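PDB 6ABW: citrate synthase from Metallosphaera sedula, which probably condenses acetyl-CoA with oxaloacetate, with hydrolysis, to form citrate and CoA in the tricarboxylic acid cycle. Local coordinates for residues A204-V218 with T355-I369. Sequence-based numbering, arbitrary orientation.
Sequences ALVTSSTLSDIYSCV and TAHVIEYVEDQHRLI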
ATOM      1  N   ALA A 204       4.717  -3.962  -3.273  1.00  8.76           N
ATOM      2  CA  ALA A 204       4.324  -3.768  -4.690  1.00  9.46           C
ATOM      3  C   ALA A 204       3.939  -5.093  -5.329  1.00 10.42           C
ATOM      4  O   ALA A 204       2.929  -5.131  -5.963  1.00 10.54           O
ATOM      5  CB  ALA A 204       5.374  -3.067  -5.482  1.00  8.89           C
ATOM      6  N   LEU A 205       4.726  -6.149  -5.111  1.00 10.57           N
ATOM      7  CA  LEU A 205       4.475  -7.432  -5.667  1.00 11.07           C
ATOM      8  C   LEU A 205       3.171  -8.052  -5.156  1.00 10.28           C
ATOM      9  O   LEU A 205       2.360  -8.530  -5.930  1.00  9.79           O
ATOM     10  CB  LEU A 205       5.668  -8.348  -5.432  1.00 12.07           C
ATOM     11  CG  LEU A 205       6.951  -7.960  -6.171  1.00 12.79           C
ATOM     12  CD1 LEU A 205       8.114  -8.840  -5.654  1.00 15.33           C
ATOM     13  CD2 LEU A 205       6.830  -8.164  -7.684  1.00 13.06           C
ATOM     14  N   VAL A 206       2.926  -7.955  -3.857  1.00 10.59           N
ATOM     15  CA  VAL A 206       1.684  -8.429  -3.272  1.00 11.62           C
ATOM     16  C   VAL A 206       0.470  -7.720  -3.875  1.00 10.47           C
ATOM     17  O   VAL A 206      -0.541  -8.321  -4.203  1.00 11.05           O
ATOM     18  CB  VAL A 206       1.658  -8.192  -1.747  1.00 12.01           C
ATOM     19  CG1 VAL A 206       0.295  -8.578  -1.165  1.00 13.71           C
ATOM     20  CG2 VAL A 206       2.689  -9.079  -1.126  1.00 13.00           C
ATOM     21  N   THR A 207       0.578  -6.428  -4.041  1.00 10.63           N
ATOM     22  CA  THR A 207      -0.473  -5.639  -4.588  1.00 11.28           C
ATOM     23  C   THR A 207      -0.696  -6.040  -6.056  1.00 12.62           C
ATOM     24  O   THR A 207      -1.851  -6.142  -6.516  1.00 14.12           O
ATOM     25  CB  THR A 207      -0.143  -4.137  -4.410  1.00 13.35           C
ATOM     26  OG1 THR A 207      -0.075  -3.860  -2.989  1.00 14.18           O
ATOM     27  CG2 THR A 207      -1.213  -3.276  -4.949  1.00 13.86           C
ATOM     28  N   SER A 208       0.386  -6.290  -6.804  1.00 10.26           N
ATOM     29  CA  SER A 208       0.273  -6.629  -8.208  1.00 10.96           C
ATOM     30  C   SER A 208      -0.423  -7.997  -8.381  1.00 11.87           C
ATOM     31  O   SER A 208      -1.054  -8.250  -9.426  1.00 11.55           O
ATOM     32  CB  SER A 208       1.638  -6.623  -8.905  1.00 11.83           C
ATOM     33  OG  SER A 208       2.395  -7.782  -8.575  1.00 12.21           O
ATOM     34  N   SER A 209      -0.328  -8.844  -7.377  1.00 12.59           N
ATOM     35  CA  SER A 209      -0.943 -10.209  -7.433  1.00 13.18           C
ATOM     36  C   SER A 209      -2.466 -10.218  -7.550  1.00 14.40           C
ATOM     37  O   SER A 209      -3.072 -11.235  -7.930  1.00 13.46           O
ATOM     38  CB  SER A 209      -0.518 -11.068  -6.223  1.00 14.66           C
ATOM     39  OG  SER A 209      -1.223 -10.795  -4.996  1.00 13.99           O
ATOM     40  N   THR A 210      -3.100  -9.145  -7.160  1.00 11.80           N
ATOM     41  CA  THR A 210      -4.536  -9.012  -7.318  1.00 11.87           C
ATOM     42  C   THR A 210      -4.906  -8.286  -8.599  1.00 11.32           C
ATOM     43  O   THR A 210      -6.077  -8.007  -8.819  1.00 11.65           O
ATOM     44  CB  THR A 210      -5.148  -8.231  -6.133  1.00 11.67           C
ATOM     45  OG1 THR A 210      -4.759  -6.855  -6.228  1.00 10.66           O
ATOM     46  CG2 THR A 210      -4.709  -8.782  -4.792  1.00 11.90           C
ATOM     47  N   LEU A 211      -3.897  -7.814  -9.346  1.00 10.46           N
ATOM     48  CA  LEU A 211      -4.039  -7.058 -10.551  1.00 11.57           C
ATOM     49  C   LEU A 211      -4.465  -5.652 -10.287  1.00 10.73           C
ATOM     50  O   LEU A 211      -4.944  -4.940 -11.163  1.00  9.43           O
ATOM     51  CB  LEU A 211      -4.872  -7.791 -11.638  1.00 13.48           C
ATOM     52  CG  LEU A 211      -4.313  -9.147 -12.009  1.00 15.44           C
ATOM     53  CD1 LEU A 211      -5.223  -9.821 -13.053  1.00 18.93           C
ATOM     54  CD2 LEU A 211      -2.870  -9.154 -12.476  1.00 16.99           C
ATOM     55  N   SER A 212      -4.179  -5.168  -9.081  1.00 10.60           N
ATOM     56  CA  SER A 212      -4.299  -3.730  -8.806  1.00 10.16           C
ATOM     57  C   SER A 212      -3.388  -2.950  -9.772  1.00  9.94           C
ATOM     58  O   SER A 212      -2.317  -3.410 -10.131  1.00 10.75           O
ATOM     59  CB  SER A 212      -3.999  -3.426  -7.330  1.00 10.95           C
ATOM     60  OG  SER A 212      -4.317  -2.040  -7.085  1.00 15.14           O
ATOM     61  N   ASP A 213      -3.831  -1.769 -10.212  1.00  9.65           N
ATOM     62  CA  ASP A 213      -3.067  -0.972 -11.174  1.00 10.29           C
ATOM     63  C   ASP A 213      -1.658  -0.571 -10.672  1.00  9.96           C
ATOM     64  O   ASP A 213      -1.379  -0.578  -9.483  1.00  8.68           O
ATOM     65  CB  ASP A 213      -3.839   0.243 -11.614  1.00 10.90           C
ATOM     66  CG  ASP A 213      -4.128   1.229 -10.472  1.00 12.56           C
ATOM     67  OD1 ASP A 213      -3.238   2.043 -10.166  1.00 11.54           O
ATOM     68  OD2 ASP A 213      -5.218   1.218  -9.888  1.00 13.83           O
ATOM     69  N   ILE A 214      -0.791  -0.342 -11.629  1.00  9.82           N
ATOM     70  CA  ILE A 214       0.587  -0.009 -11.331  1.00 10.37           C
ATOM     71  C   ILE A 214       0.804   1.169 -10.376  1.00  8.85           C
ATOM     72  O   ILE A 214       1.742   1.172  -9.593  1.00  8.39           O
ATOM     73  CB  ILE A 214       1.407   0.095 -12.655  1.00 11.03           C
ATOM     74  CG1 ILE A 214       2.870  -0.107 -12.356  1.00 13.07           C
ATOM     75  CG2 ILE A 214       1.098   1.400 -13.370  1.00 12.69           C
ATOM     76  CD1 ILE A 214       3.675  -0.557 -13.596  1.00 15.57           C
ATOM     77  N   TYR A 215      -0.048   2.190 -10.428  1.00  8.50           N
ATOM     78  CA  TYR A 215       0.049   3.260  -9.493  1.00  8.79           C
ATOM     79  C   TYR A 215      -0.207   2.810  -8.032  1.00  8.76           C
ATOM     80  O   TYR A 215       0.529   3.252  -7.125  1.00  8.81           O
ATOM     81  CB  TYR A 215      -0.909   4.392  -9.840  1.00  9.17           C
ATOM     82  CG  TYR A 215      -0.489   5.168 -11.093  1.00  9.84           C
ATOM     83  CD1 TYR A 215      -0.856   4.734 -12.339  1.00 10.57           C
ATOM     84  CD2 TYR A 215       0.288   6.319 -11.020  1.00  9.76           C
ATOM     85  CE1 TYR A 215      -0.467   5.405 -13.510  1.00 10.81           C
ATOM     86  CE2 TYR A 215       0.628   7.022 -12.150  1.00 10.47           C
ATOM     87  CZ  TYR A 215       0.283   6.552 -13.413  1.00 11.02           C
ATOM     88  OH  TYR A 215       0.679   7.246 -14.589  1.00 11.32           O
ATOM     89  N   SER A 216      -1.186   1.909  -7.835  1.00  8.64           N
ATOM     90  CA  SER A 216      -1.511   1.358  -6.518  1.00  8.71           C
ATOM     91  C   SER A 216      -0.395   0.425  -6.036  1.00  8.77           C
ATOM     92  O   SER A 216      -0.172   0.375  -4.840  1.00  7.42           O
ATOM     93  CB  SER A 216      -2.872   0.670  -6.467  1.00 10.24           C
ATOM     94  OG  SER A 216      -3.837   1.699  -6.228  1.00 11.28           O
ATOM     95  N   CYS A 217       0.288  -0.259  -6.958  1.00  8.46           N
ATOM     96  CA  CYS A 217       1.497  -0.992  -6.591  1.00  9.06           C
ATOM     97  C   CYS A 217       2.548  -0.056  -5.982  1.00  8.52           C
ATOM     98  O   CYS A 217       3.113  -0.374  -4.937  1.00  8.69           O
ATOM     99  CB  CYS A 217       2.042  -1.803  -7.769  1.00 10.14           C
ATOM    100  SG  CYS A 217       0.869  -3.037  -8.373  1.00 12.08           S
ATOM    101  N   VAL A 218       2.782   1.092  -6.611  1.00  7.77           N
ATOM    102  CA  VAL A 218       3.673   2.103  -6.038  1.00  7.95           C
ATOM    103  C   VAL A 218       3.138   2.669  -4.709  1.00  7.30           C
ATOM    104  O   VAL A 218       3.922   2.925  -3.801  1.00  7.35           O
ATOM    105  CB  VAL A 218       4.035   3.199  -7.078  1.00  8.30           C
ATOM    106  CG1 VAL A 218       4.865   4.284  -6.465  1.00  8.69           C
ATOM    107  CG2 VAL A 218       4.787   2.514  -8.185  1.00  9.14           C
ATOM    108  N   THR A 355       8.237  -0.638 -10.655  1.00  9.02           N
ATOM    109  CA  THR A 355       7.389  -0.848 -11.805  1.00  9.60           C
ATOM    110  C   THR A 355       7.958  -2.019 -12.645  1.00  9.02           C
ATOM    111  O   THR A 355       7.204  -2.922 -13.104  1.00  9.54           O
ATOM    112  CB  THR A 355       7.239   0.360 -12.682  1.00 10.14           C
ATOM    113  OG1 THR A 355       8.509   0.865 -13.152  1.00 11.45           O
ATOM    114  CG2 THR A 355       6.433   1.465 -12.055  1.00 11.11           C
ATOM    115  N   ALA A 356       9.294  -2.068 -12.785  1.00  8.75           N
ATOM    116  CA  ALA A 356       9.858  -3.141 -13.590  1.00 10.03           C
ATOM    117  C   ALA A 356       9.685  -4.508 -12.943  1.00 10.70           C
ATOM    118  O   ALA A 356       9.397  -5.536 -13.657  1.00 12.18           O
ATOM    119  CB  ALA A 356      11.346  -2.876 -13.882  1.00 10.65           C
ATOM    120  N   HIS A 357       9.798  -4.584 -11.623  1.00 10.82           N
ATOM    121  CA  HIS A 357       9.554  -5.850 -10.905  1.00 12.12           C
ATOM    122  C   HIS A 357       8.106  -6.314 -10.985  1.00 11.42           C
ATOM    123  O   HIS A 357       7.843  -7.499 -11.128  1.00 11.94           O
ATOM    124  CB  HIS A 357       9.962  -5.789  -9.445  1.00 13.65           C
ATOM    125  CG  HIS A 357      11.411  -6.031  -9.209  1.00 15.10           C
ATOM    126  ND1 HIS A 357      11.927  -7.300  -9.122  1.00 19.88           N
ATOM    127  CD2 HIS A 357      12.445  -5.188  -8.952  1.00 17.46           C
ATOM    128  CE1 HIS A 357      13.245  -7.229  -8.950  1.00 19.87           C
ATOM    129  NE2 HIS A 357      13.581  -5.957  -8.826  1.00 17.61           N
ATOM    130  N   VAL A 358       7.156  -5.404 -10.867  1.00 11.30           N
ATOM    131  CA  VAL A 358       5.783  -5.811 -10.893  1.00 11.02           C
ATOM    132  C   VAL A 358       5.392  -6.246 -12.319  1.00 11.18           C
ATOM    133  O   VAL A 358       4.664  -7.227 -12.438  1.00 12.82           O
ATOM    134  CB  VAL A 358       4.757  -4.827 -10.302  1.00 11.14           C
ATOM    135  CG1 VAL A 358       5.063  -4.662  -8.801  1.00 11.49           C
ATOM    136  CG2 VAL A 358       4.713  -3.497 -10.988  1.00 13.31           C
ATOM    137  N   ILE A 359       5.931  -5.597 -13.336  1.00 10.60           N
ATOM    138  CA  ILE A 359       5.622  -5.949 -14.733  1.00 11.57           C
ATOM    139  C   ILE A 359       6.155  -7.350 -14.987  1.00 13.17           C
ATOM    140  O   ILE A 359       5.443  -8.188 -15.491  1.00 13.95           O
ATOM    141  CB  ILE A 359       6.135  -4.954 -15.734  1.00 11.33           C
ATOM    142  CG1 ILE A 359       5.386  -3.658 -15.621  1.00 10.74           C
ATOM    143  CG2 ILE A 359       6.062  -5.521 -17.189  1.00 12.49           C
ATOM    144  CD1 ILE A 359       5.950  -2.539 -16.382  1.00 11.31           C
ATOM    145  N   GLU A 360       7.381  -7.624 -14.556  1.00 13.36           N
ATOM    146  CA  GLU A 360       7.976  -8.979 -14.682  1.00 16.65           C
ATOM    147  C   GLU A 360       7.148 -10.001 -13.993  1.00 16.99           C
ATOM    148  O   GLU A 360       6.863 -11.104 -14.534  1.00 17.56           O
ATOM    149  CB  GLU A 360       9.356  -9.040 -14.031  1.00 20.12           C
ATOM    150  CG  GLU A 360      10.537  -9.118 -14.914  1.00 25.78           C
ATOM    151  CD  GLU A 360      11.852  -9.417 -14.113  1.00 29.98           C
ATOM    152  OE1 GLU A 360      12.822  -9.784 -14.812  1.00 31.60           O
ATOM    153  OE2 GLU A 360      11.905  -9.284 -12.831  1.00 24.32           O
ATOM    154  N   TYR A 361       6.723  -9.667 -12.772  1.00 15.33           N
ATOM    155  CA  TYR A 361       5.931 -10.563 -11.988  1.00 16.95           C
ATOM    156  C   TYR A 361       4.554 -10.877 -12.592  1.00 15.55           C
ATOM    157  O   TYR A 361       4.169 -12.060 -12.661  1.00 20.71           O
ATOM    158  CB  TYR A 361       5.820 -10.049 -10.543  1.00 19.63           C
ATOM    159  CG  TYR A 361       5.120 -11.004  -9.639  1.00 22.24           C
ATOM    160  CD1 TYR A 361       5.786 -12.090  -9.084  1.00 27.52           C
ATOM    161  CD2 TYR A 361       3.784 -10.822  -9.356  1.00 28.58           C
ATOM    162  CE1 TYR A 361       5.112 -12.969  -8.225  1.00 33.16           C
ATOM    163  CE2 TYR A 361       3.093 -11.689  -8.537  1.00 34.57           C
ATOM    164  CZ  TYR A 361       3.748 -12.766  -7.960  1.00 39.68           C
ATOM    165  OH  TYR A 361       2.984 -13.615  -7.141  1.00 44.07           O
ATOM    166  N   VAL A 362       3.819  -9.855 -13.011  1.00 15.10           N
ATOM    167  CA  VAL A 362       2.471 -10.045 -13.520  1.00 16.42           C
ATOM    168  C   VAL A 362       2.592 -10.824 -14.863  1.00 18.73           C
ATOM    169  O   VAL A 362       1.776 -11.740 -15.121  1.00 19.22           O
ATOM    170  CB  VAL A 362       1.731  -8.717 -13.726  1.00 15.69           C
ATOM    171  CG1 VAL A 362       0.471  -8.899 -14.503  1.00 18.31           C
ATOM    172  CG2 VAL A 362       1.381  -8.031 -12.358  1.00 16.58           C
ATOM    173  N   GLU A 363       3.560 -10.445 -15.696  1.00 15.77           N
ATOM    174  CA  GLU A 363       3.605 -11.017 -17.073  1.00 20.32           C
ATOM    175  C   GLU A 363       4.086 -12.446 -17.062  1.00 24.68           C
ATOM    176  O   GLU A 363       3.703 -13.204 -17.910  1.00 27.61           O
ATOM    177  CB  GLU A 363       4.405 -10.145 -18.010  1.00 19.78           C
ATOM    178  CG  GLU A 363       3.707  -8.866 -18.353  1.00 19.31           C
ATOM    179  CD  GLU A 363       4.451  -8.030 -19.392  1.00 18.88           C
ATOM    180  OE1 GLU A 363       5.529  -8.547 -19.896  1.00 20.64           O
ATOM    181  OE2 GLU A 363       4.041  -6.854 -19.727  1.00 17.89           O
ATOM    182  N   ASP A 364       4.888 -12.850 -16.096  1.00 28.85           N
ATOM    183  CA  ASP A 364       5.536 -14.135 -16.206  1.00 42.92           C
ATOM    184  C   ASP A 364       4.988 -15.092 -15.206  1.00 44.74           C
ATOM    185  O   ASP A 364       4.618 -16.209 -15.540  1.00 38.93           O
ATOM    186  CB  ASP A 364       7.077 -13.942 -16.108  1.00 55.99           C
ATOM    187  CG  ASP A 364       7.876 -15.262 -16.196  1.00 69.11           C
ATOM    188  OD1 ASP A 364       7.438 -16.223 -16.880  1.00 83.41           O
ATOM    189  OD2 ASP A 364       8.969 -15.327 -15.588  1.00 74.25           O
ATOM    190  N   GLN A 365       4.877 -14.615 -13.977  1.00 54.05           N
ATOM    191  CA  GLN A 365       4.909 -15.467 -12.774  1.00 57.52           C
ATOM    192  C   GLN A 365       3.794 -15.040 -11.827  1.00 58.84           C
ATOM    193  O   GLN A 365       3.926 -15.093 -10.592  1.00 47.04           O
ATOM    194  CB  GLN A 365       6.297 -15.380 -12.099  1.00 55.90           C
ATOM    195  CG  GLN A 365       7.174 -14.285 -12.688  1.00 52.75           C
ATOM    196  CD  GLN A 365       8.515 -14.088 -12.020  1.00 53.67           C
ATOM    197  OE1 GLN A 365       9.218 -13.080 -12.299  1.00 43.64           O
ATOM    198  NE2 GLN A 365       8.906 -15.052 -11.152  1.00 47.22           N
ATOM    199  N   HIS A 366       2.687 -14.611 -12.430  1.00 62.29           N
ATOM    200  CA  HIS A 366       1.576 -14.147 -11.650  1.00 68.38           C
ATOM    201  C   HIS A 366       0.972 -15.378 -10.945  1.00 75.95           C
ATOM    202  O   HIS A 366       0.362 -16.246 -11.587  1.00 62.66           O
ATOM    203  CB  HIS A 366       0.530 -13.426 -12.502  1.00 66.58           C
ATOM    204  CG  HIS A 366      -0.724 -13.166 -11.751  1.00 64.44           C
ATOM    205  ND1 HIS A 366      -1.886 -13.864 -11.990  1.00 61.71           N
ATOM    206  CD2 HIS A 366      -0.963 -12.383 -10.676  1.00 62.67           C
ATOM    207  CE1 HIS A 366      -2.808 -13.478 -11.129  1.00 62.53           C
ATOM    208  NE2 HIS A 366      -2.271 -12.586 -10.315  1.00 58.26           N
ATOM    209  N   ARG A 367       1.251 -15.483  -9.643  1.00 82.25           N
ATOM    210  CA  ARG A 367       0.463 -16.322  -8.716  1.00 86.72           C
ATOM    211  C   ARG A 367      -0.288 -15.284  -7.852  1.00 85.74           C
ATOM    212  O   ARG A 367       0.286 -14.239  -7.487  1.00 75.18           O
ATOM    213  CB  ARG A 367       1.354 -17.270  -7.847  1.00 77.45           C
ATOM    214  CG  ARG A 367       1.001 -18.769  -7.833  1.00 71.01           C
ATOM    215  CD  ARG A 367       2.003 -19.610  -8.643  1.00 69.26           C
ATOM    216  NE  ARG A 367       1.990 -19.218 -10.064  1.00 71.12           N
ATOM    217  CZ  ARG A 367       2.906 -18.488 -10.724  1.00 69.70           C
ATOM    218  NH1 ARG A 367       4.034 -18.055 -10.161  1.00 77.54           N
ATOM    219  NH2 ARG A 367       2.692 -18.195 -12.001  1.00 69.77           N
ATOM    220  N   LEU A 368      -1.570 -15.546  -7.578  1.00 85.32           N
ATOM    221  CA  LEU A 368      -2.339 -14.751  -6.615  1.00 81.68           C
ATOM    222  C   LEU A 368      -1.824 -15.081  -5.204  1.00 83.57           C
ATOM    223  O   LEU A 368      -1.752 -16.264  -4.841  1.00 86.71           O
ATOM    224  CB  LEU A 368      -3.843 -15.047  -6.729  1.00 76.47           C
ATOM    225  CG  LEU A 368      -4.795 -14.358  -5.737  1.00 74.16           C
ATOM    226  CD1 LEU A 368      -4.642 -12.843  -5.797  1.00 60.38           C
ATOM    227  CD2 LEU A 368      -6.234 -14.815  -6.002  1.00 70.61           C
ATOM    228  N   ILE A 369      -1.468 -14.053  -4.420  1.00 78.35           N
ATOM    229  CA  ILE A 369      -0.793 -14.278  -3.122  1.00 73.34           C
ATOM    230  C   ILE A 369      -1.870 -14.602  -2.026  1.00 76.13           C
ATOM    231  O   ILE A 369      -2.792 -13.793  -1.752  1.00 60.45           O
ATOM    232  CB  ILE A 369       0.279 -13.170  -2.789  1.00 65.85           C
ATOM    233  CG1 ILE A 369       1.530 -13.376  -3.685  1.00 57.76           C
ATOM    234  CG2 ILE A 369       0.676 -13.217  -1.321  1.00 60.12           C
ATOM    235  CD1 ILE A 369       2.535 -12.236  -3.775  1.00 55.35           C
TER
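Tyr-361 reaches from helix 355-365 alongside helix 204-208 to meet Leu-205, Ser-208 and Ser-209. CG stands anti to the backbone N (chi1 -174°), which carries the ring out to Leu-205 and Ser-208. Tyr-361 CB packs on Leu-205 CD2 at 3.6 Å, and the same methyl also lies near CG. Farther out, Tyr-361 CD2 touches Ser-208 OG at 3.4 Å, a hydroxyl already bonded to Leu-205 O; Ser-209 CB lies beside CE2 near the ring plane, while the backbone O of Gln-365 sits over one face, offset toward the rim. At the tip, Tyr-361 OH donates to Arg-367 O (2.8 Å), tying the extended segment 366-369 back to the helix it leaves. A phenylalanine in its place would probably leave Arg-367 O without this donor and let the segment, already poorly ordered, drift from Ser-209. In this largely helical citrate synthase fold, helices 204-208 and 355-365 cross at -38° with their axes 9.3 Å apart, and Val-358 fits as a knob into the hole formed by Ala-204, Leu-205, Ser-208 and Cys-217. Val-358 CG1 approaches Ala-204 CB at 3.7 Å, whereas CG2 faces Ile-214 of the next helix. Leu-211, at positive phi in the Schellman motif that follows the first helix, lays CD2 over one face of the His-366 ring. Within the ring plane, His-366 NE2 donates to Ser-209 O (2.9 Å, N-H...O angle 162°), approaching from above the carbonyl plane; Ile-369 N adds a weak bond to Ser-209 OG at 3.3 Å. Leu-229 of the second subunit packs against both Leu-211 and His-366.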